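PDB 2OKV: D-aminoacyl-tRNA deacylase 1 from Homo sapiens, which hydrolyses mischarged D-aminoacyl-tRNAs and glycyl-tRNA(Ala) as a homodimeric editing enzyme, and may also act in DNA replication. Local coordinates for residues A3-V8 with I143-P148; C28-I33 with L75-F80. All coordinates share one frame; numbering follows the deposited sequence.

Contact 1 (A3-V8 with I143-P148); sequences AVVQRV and IELESP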
ATOM      1  N   ALA B   3       4.058   8.359   1.001  1.00 40.20           N
ATOM      2  CA  ALA B   3       2.945   7.939   0.158  1.00 39.88           C
ATOM      3  C   ALA B   3       3.117   6.478  -0.256  1.00 40.21           C
ATOM      4  O   ALA B   3       4.240   6.025  -0.511  1.00 39.75           O
ATOM      5  CB  ALA B   3       2.856   8.834  -1.089  1.00 40.64           C
ATOM      6  N   VAL B   4       2.012   5.743  -0.286  1.00 39.84           N
ATOM      7  CA  VAL B   4       1.996   4.433  -0.935  1.00 40.22           C
ATOM      8  C   VAL B   4       1.170   4.595  -2.192  1.00 40.82           C
ATOM      9  O   VAL B   4       0.027   5.032  -2.146  1.00 41.12           O
ATOM     10  CB  VAL B   4       1.465   3.303  -0.031  1.00 40.16           C
ATOM     11  CG1 VAL B   4       1.241   1.999  -0.859  1.00 39.36           C
ATOM     12  CG2 VAL B   4       2.447   3.047   1.120  1.00 38.37           C
ATOM     13  N   VAL B   5       1.781   4.253  -3.319  1.00 41.19           N
ATOM     14  CA  VAL B   5       1.180   4.437  -4.624  1.00 41.37           C
ATOM     15  C   VAL B   5       0.917   3.062  -5.225  1.00 41.32           C
ATOM     16  O   VAL B   5       1.825   2.215  -5.324  1.00 40.94           O
ATOM     17  CB  VAL B   5       2.119   5.254  -5.546  1.00 41.66           C
ATOM     18  CG1 VAL B   5       1.542   5.356  -6.932  1.00 42.84           C
ATOM     19  CG2 VAL B   5       2.363   6.663  -4.972  1.00 41.07           C
ATOM     20  N   GLN B   6      -0.332   2.814  -5.593  1.00 41.30           N
ATOM     21  CA  GLN B   6      -0.682   1.532  -6.208  1.00 41.20           C
ATOM     22  C   GLN B   6      -1.233   1.773  -7.604  1.00 41.29           C
ATOM     23  O   GLN B   6      -2.122   2.600  -7.779  1.00 42.09           O
ATOM     24  CB  GLN B   6      -1.713   0.782  -5.354  1.00 40.75           C
ATOM     25  CG  GLN B   6      -1.153   0.321  -3.999  1.00 38.50           C
ATOM     26  CD  GLN B   6      -2.192  -0.359  -3.120  1.00 41.72           C
ATOM     27  OE1 GLN B   6      -2.507  -1.542  -3.304  1.00 40.31           O
ATOM     28  NE2 GLN B   6      -2.690   0.378  -2.106  1.00 37.24           N
ATOM     29  N   ARG B   7      -0.713   1.050  -8.589  1.00 41.09           N
ATOM     30  CA  ARG B   7      -1.216   1.167  -9.953  1.00 41.01           C
ATOM     31  C   ARG B   7      -2.530   0.412 -10.011  1.00 40.98           C
ATOM     32  O   ARG B   7      -2.598  -0.733  -9.586  1.00 40.59           O
ATOM     33  CB  ARG B   7      -0.227   0.574 -10.962  1.00 41.17           C
ATOM     34  CG  ARG B   7      -0.715   0.635 -12.413  1.00 41.27           C
ATOM     35  CD  ARG B   7       0.311   0.115 -13.405  1.00 41.16           C
ATOM     36  NE  ARG B   7       0.401  -1.345 -13.377  1.00 42.13           N
ATOM     37  CZ  ARG B   7       1.206  -2.067 -14.146  1.00 43.09           C
ATOM     38  NH1 ARG B   7       2.033  -1.468 -15.001  1.00 43.05           N
ATOM     39  NH2 ARG B   7       1.199  -3.396 -14.045  1.00 41.66           N
ATOM     40  N   VAL B   8      -3.568   1.040 -10.554  1.00 41.19           N
ATOM     41  CA  VAL B   8      -4.898   0.410 -10.547  1.00 41.53           C
ATOM     42  C   VAL B   8      -5.522   0.255 -11.941  1.00 41.99           C
ATOM     43  O   VAL B   8      -5.272   1.093 -12.842  1.00 41.33           O
ATOM     44  CB  VAL B   8      -5.879   1.155  -9.598  1.00 41.27           C
ATOM     45  CG1 VAL B   8      -5.366   1.124  -8.155  1.00 42.03           C
ATOM     46  CG2 VAL B   8      -6.135   2.593 -10.060  1.00 41.65           C
ATOM     47  N   ILE B 143       4.434   1.251  -5.017  1.00 38.77           N
ATOM     48  CA  ILE B 143       5.667   2.012  -4.843  1.00 39.46           C
ATOM     49  C   ILE B 143       5.562   2.870  -3.585  1.00 39.37           C
ATOM     50  O   ILE B 143       4.549   3.540  -3.388  1.00 39.41           O
ATOM     51  CB  ILE B 143       5.924   2.935  -6.074  1.00 39.69           C
ATOM     52  CG1 ILE B 143       6.162   2.095  -7.354  1.00 40.98           C
ATOM     53  CG2 ILE B 143       7.086   3.940  -5.804  1.00 40.55           C
ATOM     54  CD1 ILE B 143       7.480   1.344  -7.403  1.00 41.57           C
ATOM     55  N   GLU B 144       6.604   2.844  -2.758  1.00 38.95           N
ATOM     56  CA  GLU B 144       6.699   3.717  -1.599  1.00 39.53           C
ATOM     57  C   GLU B 144       7.473   4.988  -1.960  1.00 40.23           C
ATOM     58  O   GLU B 144       8.574   4.914  -2.514  1.00 39.64           O
ATOM     59  CB  GLU B 144       7.389   3.004  -0.441  1.00 39.16           C
ATOM     60  CG  GLU B 144       6.635   1.780   0.084  1.00 40.44           C
ATOM     61  CD  GLU B 144       7.373   1.049   1.204  1.00 40.44           C
ATOM     62  OE1 GLU B 144       6.858   0.018   1.675  1.00 42.51           O
ATOM     63  OE2 GLU B 144       8.466   1.497   1.615  1.00 42.46           O
ATOM     64  N   LEU B 145       6.882   6.138  -1.649  1.00 40.55           N
ATOM     65  CA  LEU B 145       7.508   7.442  -1.873  1.00 41.52           C
ATOM     66  C   LEU B 145       7.671   8.191  -0.553  1.00 42.28           C
ATOM     67  O   LEU B 145       6.841   8.068   0.351  1.00 41.16           O
ATOM     68  CB  LEU B 145       6.658   8.294  -2.828  1.00 41.12           C
ATOM     69  CG  LEU B 145       6.428   7.838  -4.281  1.00 41.69           C
ATOM     70  CD1 LEU B 145       5.485   8.845  -4.988  1.00 41.63           C
ATOM     71  CD2 LEU B 145       7.758   7.653  -5.050  1.00 41.31           C
ATOM     72  N   GLU B 146       8.738   8.975  -0.454  1.00 43.92           N
ATOM     73  CA  GLU B 146       8.955   9.824   0.707  1.00 46.54           C
ATOM     74  C   GLU B 146       9.592  11.154   0.286  1.00 47.88           C
ATOM     75  O   GLU B 146      10.441  11.180  -0.613  1.00 47.12           O
ATOM     76  CB  GLU B 146       9.810   9.089   1.743  1.00 46.86           C
ATOM     77  CG  GLU B 146      10.127   9.925   2.966  1.00 50.04           C
ATOM     78  CD  GLU B 146      10.160   9.124   4.261  1.00 53.99           C
ATOM     79  OE1 GLU B 146       9.977   9.762   5.331  1.00 54.84           O
ATOM     80  OE2 GLU B 146      10.363   7.884   4.213  1.00 53.23           O
ATOM     81  N   SER B 147       9.201  12.253   0.928  1.00 49.91           N
ATOM     82  CA  SER B 147       9.717  13.557   0.492  1.00 52.65           C
ATOM     83  C   SER B 147      10.638  14.351   1.417  1.00 54.69           C
ATOM     84  O   SER B 147      11.472  15.132   0.932  1.00 55.84           O
ATOM     85  CB  SER B 147       8.628  14.463  -0.055  1.00 52.18           C
ATOM     86  OG  SER B 147       9.252  15.619  -0.586  1.00 53.37           O
ATOM     87  N   PRO B 148      10.472  14.228   2.743  1.00 56.32           N
ATOM     88  CA  PRO B 148      11.584  14.721   3.559  1.00 57.28           C
ATOM     89  C   PRO B 148      12.929  14.435   2.886  1.00 58.61           C
ATOM     90  O   PRO B 148      13.824  15.278   2.947  1.00 58.62           O
ATOM     91  CB  PRO B 148      11.435  13.929   4.851  1.00 57.57           C
ATOM     92  CG  PRO B 148       9.938  13.764   4.995  1.00 57.40           C
ATOM     93  CD  PRO B 148       9.351  13.753   3.572  1.00 56.31           C
TER

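Contact 2 (C28-I33 with L75-F80); sequences CVLLGI and LCVSQF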
ATOM      1  N   CYS B  28      -3.766   4.960  -7.297  1.00 42.67           N
ATOM      2  CA  CYS B  28      -4.341   5.266  -5.984  1.00 43.20           C
ATOM      3  C   CYS B  28      -3.197   5.607  -5.049  1.00 42.94           C
ATOM      4  O   CYS B  28      -2.268   4.823  -4.876  1.00 43.37           O
ATOM      5  CB  CYS B  28      -5.151   4.075  -5.418  1.00 42.84           C
ATOM      6  SG  CYS B  28      -5.892   4.383  -3.775  1.00 44.54           S
ATOM      7  N   VAL B  29      -3.272   6.784  -4.452  1.00 42.80           N
ATOM      8  CA  VAL B  29      -2.227   7.279  -3.575  1.00 42.48           C
ATOM      9  C   VAL B  29      -2.787   7.349  -2.159  1.00 42.85           C
ATOM     10  O   VAL B  29      -3.805   8.015  -1.907  1.00 42.66           O
ATOM     11  CB  VAL B  29      -1.744   8.689  -4.014  1.00 42.92           C
ATOM     12  CG1 VAL B  29      -0.634   9.206  -3.082  1.00 41.86           C
ATOM     13  CG2 VAL B  29      -1.280   8.662  -5.478  1.00 42.61           C
ATOM     14  N   LEU B  30      -2.131   6.639  -1.245  1.00 42.25           N
ATOM     15  CA  LEU B  30      -2.416   6.780   0.166  1.00 42.02           C
ATOM     16  C   LEU B  30      -1.374   7.711   0.741  1.00 41.81           C
ATOM     17  O   LEU B  30      -0.177   7.407   0.695  1.00 41.92           O
ATOM     18  CB  LEU B  30      -2.396   5.414   0.853  1.00 42.23           C
ATOM     19  CG  LEU B  30      -3.494   4.464   0.351  1.00 42.64           C
ATOM     20  CD1 LEU B  30      -3.188   3.032   0.734  1.00 41.96           C
ATOM     21  CD2 LEU B  30      -4.892   4.875   0.899  1.00 42.47           C
ATOM     22  N   LEU B  31      -1.830   8.841   1.283  1.00 41.67           N
ATOM     23  CA  LEU B  31      -0.940   9.956   1.632  1.00 41.72           C
ATOM     24  C   LEU B  31      -0.783  10.180   3.142  1.00 40.90           C
ATOM     25  O   LEU B  31      -1.755  10.536   3.835  1.00 39.78           O
ATOM     26  CB  LEU B  31      -1.461  11.231   0.985  1.00 41.64           C
ATOM     27  CG  LEU B  31      -0.553  12.333   0.427  1.00 44.87           C
ATOM     28  CD1 LEU B  31      -1.007  13.658   1.020  1.00 41.88           C
ATOM     29  CD2 LEU B  31       0.958  12.136   0.620  1.00 44.13           C
ATOM     30  N   GLY B  32       0.444  10.004   3.635  1.00 39.93           N
ATOM     31  CA  GLY B  32       0.769  10.193   5.045  1.00 40.45           C
ATOM     32  C   GLY B  32       1.509  11.485   5.333  1.00 40.61           C
ATOM     33  O   GLY B  32       2.685  11.615   5.003  1.00 41.02           O
ATOM     34  N   ILE B  33       0.819  12.429   5.971  1.00 41.08           N
ATOM     35  CA  ILE B  33       1.363  13.751   6.279  1.00 41.36           C
ATOM     36  C   ILE B  33       1.925  13.804   7.698  1.00 41.61           C
ATOM     37  O   ILE B  33       1.230  13.507   8.674  1.00 41.50           O
ATOM     38  CB  ILE B  33       0.283  14.866   6.125  1.00 41.60           C
ATOM     39  CG1 ILE B  33      -0.265  14.913   4.690  1.00 42.03           C
ATOM     40  CG2 ILE B  33       0.838  16.234   6.530  1.00 40.38           C
ATOM     41  CD1 ILE B  33      -1.704  15.523   4.616  1.00 42.36           C
ATOM     42  N   LEU B  75      -6.578   8.690  -7.717  1.00 43.48           N
ATOM     43  CA  LEU B  75      -7.418   8.714  -6.527  1.00 43.78           C
ATOM     44  C   LEU B  75      -6.520   8.911  -5.303  1.00 44.01           C
ATOM     45  O   LEU B  75      -5.714   8.042  -4.984  1.00 44.55           O
ATOM     46  CB  LEU B  75      -8.204   7.400  -6.399  1.00 43.30           C
ATOM     47  CG  LEU B  75      -9.028   7.181  -5.117  1.00 44.37           C
ATOM     48  CD1 LEU B  75     -10.131   8.217  -5.023  1.00 40.25           C
ATOM     49  CD2 LEU B  75      -9.602   5.747  -5.055  1.00 43.12           C
ATOM     50  N   CYS B  76      -6.644  10.053  -4.629  1.00 44.85           N
ATOM     51  CA  CYS B  76      -5.859  10.308  -3.403  1.00 45.75           C
ATOM     52  C   CYS B  76      -6.717  10.126  -2.172  1.00 44.56           C
ATOM     53  O   CYS B  76      -7.863  10.606  -2.102  1.00 44.74           O
ATOM     54  CB  CYS B  76      -5.260  11.726  -3.342  1.00 44.97           C
ATOM     55  SG  CYS B  76      -4.399  12.223  -4.776  1.00 54.63           S
ATOM     56  N   VAL B  77      -6.155   9.457  -1.177  1.00 43.81           N
ATOM     57  CA  VAL B  77      -6.839   9.314   0.104  1.00 43.09           C
ATOM     58  C   VAL B  77      -5.839   9.619   1.207  1.00 42.85           C
ATOM     59  O   VAL B  77      -4.703   9.155   1.158  1.00 41.26           O
ATOM     60  CB  VAL B  77      -7.435   7.901   0.278  1.00 42.98           C
ATOM     61  CG1 VAL B  77      -8.154   7.778   1.628  1.00 43.58           C
ATOM     62  CG2 VAL B  77      -8.405   7.597  -0.850  1.00 43.34           C
ATOM     63  N   SER B  78      -6.266  10.412   2.187  1.00 43.05           N
ATOM     64  CA  SER B  78      -5.433  10.758   3.336  1.00 43.91           C
ATOM     65  C   SER B  78      -5.295   9.545   4.247  1.00 43.36           C
ATOM     66  O   SER B  78      -6.285   8.882   4.552  1.00 42.54           O
ATOM     67  CB  SER B  78      -6.079  11.910   4.102  1.00 44.25           C
ATOM     68  OG  SER B  78      -7.494  11.713   4.057  1.00 49.56           O
ATOM     69  N   GLN B  79      -4.065   9.277   4.692  1.00 43.23           N
ATOM     70  CA  GLN B  79      -3.727   8.044   5.412  1.00 42.61           C
ATOM     71  C   GLN B  79      -2.630   8.305   6.449  1.00 42.95           C
ATOM     72  O   GLN B  79      -1.444   8.055   6.184  1.00 43.66           O
ATOM     73  CB  GLN B  79      -3.236   6.981   4.404  1.00 42.51           C
ATOM     74  CG  GLN B  79      -2.872   5.608   5.000  1.00 41.74           C
ATOM     75  CD  GLN B  79      -4.091   4.756   5.327  1.00 41.86           C
ATOM     76  OE1 GLN B  79      -4.432   3.863   4.569  1.00 42.23           O
ATOM     77  NE2 GLN B  79      -4.756   5.043   6.446  1.00 39.97           N
ATOM     78  N   PHE B  80      -3.023   8.796   7.618  1.00 42.24           N
ATOM     79  CA  PHE B  80      -2.074   9.116   8.690  1.00 42.55           C
ATOM     80  C   PHE B  80      -1.315   7.905   9.240  1.00 41.90           C
ATOM     81  O   PHE B  80      -0.287   8.083   9.882  1.00 42.46           O
ATOM     82  CB  PHE B  80      -2.776   9.870   9.842  1.00 42.71           C
ATOM     83  CG  PHE B  80      -3.672   8.996  10.698  1.00 43.70           C
ATOM     84  CD1 PHE B  80      -3.152   8.288  11.783  1.00 43.96           C
ATOM     85  CD2 PHE B  80      -5.033   8.883  10.417  1.00 43.95           C
ATOM     86  CE1 PHE B  80      -3.964   7.475  12.570  1.00 44.86           C
ATOM     87  CE2 PHE B  80      -5.857   8.075  11.195  1.00 45.30           C
ATOM     88  CZ  PHE B  80      -5.325   7.367  12.280  1.00 45.16           C
TER

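Contact 1 (A3-V8 with I143-P148)
Ala3, Val4 and Val5 pair with Leu145, Glu144 and Ile143 as antiparallel strands whose short axes approach to 4.8 Å at 148°, with hydrogen-bonded pairs at Ala3–Leu145 and Val5–Ile143 and a non-hydrogen-bonded pair, Val4–Glu144, between them. Each outer pair forms a closed two-bond ring: Ala3 N to Leu145 O and Leu145 N to Ala3 O, both 2.9 Å, then Val5 N to Ile143 O and Ile143 N to Val5 O. Ala3 O also takes a CA–H···O contact from Glu144.

Ala3, Val5, Ile143 and Leu145 share one apolar face of the sheet. There CG2 of Val5, set beside its own backbone N and anti to the carbonyl carbon, reaches CD1 of Leu145 at 3.8 Å, the two side chains meeting at a slant. CB of Ala3 faces CB of Leu145 at 4.2 Å, and helix 39-51 packs on this pair through Met45. On the other face Val4 and Glu144 only graze each other; Glu144 OE2 instead forms a salt bridge to Lys2 of the second subunit. The chemistry thus differs by face: hydrocarbon around Leu145, but beside Glu144 a charged link across the dimer and, at Val4, part of the magnesium site.

Contact 2 (C28-I33 with L75-F80)
Leu30 runs beside Val77 and Gln79, all three side chains extending in the same direction. CD2 is the branch that does most of the touching, 4.0 Å from CB of Val77 and 3.8 Å from OE1 of Gln79, while CB of Leu30 rests against CB of Gln79. CG of Gln79 is anti to the backbone N (chi1 -179°), and the bend at chi2 (77°) sets its amide beside the leucine branches. The second subunit holds that amide, OE1 by Thr142 OG1 and NE2 by Pro140 O. By similarity Pro140 belongs to the Gly-cisPro motif, consistent with one monomer's motif entering the other's active site to reject L-amino acids. Further along the same face, SG of Cys28, a residue of the magnesium site, meets CD2 of Leu75 at 4.2 Å.

Parallel pairing underlies this row. Val29 N bonds Leu75 O, Val77 N bonds Val29 O and Leu31 N bonds Val77 O. The fourth bond, Gln79 N to Leu31 O at 2.8 Å, comes from 43° above the carbonyl plane, just past strand 73-78.

Within the mixed sheet, strand 26-32 is flanked by 73-78 and 2-8. Leu31 and Cys76 face helix 99-116, whereas Leu75 and Val77 pack on strand 10-15.

Overall arrangement
Contact 1 and contact 2, with centres 9 Å apart, are seams of one mixed sheet, lying on either side of the seam that joins strands 26-32 and 2-8. To that middle seam belong Val4 O to Leu30 N (2.8 Å) and Gln6 N to Cys28 O (2.9 Å), both probable hydrogen bonds. Along the chain, contact 2 falls between the two strands of contact 1. The magnesium site draws on both: Val4 and Cys28 form it in this structure, Gln6 is a further magnesium-binding residue, and the side chains of Val4 and Leu30 each come within about 4 Å of the ion. Both contacts also touch the second subunit, illustrating how one sheet can serve core, metal site and dimer interface together.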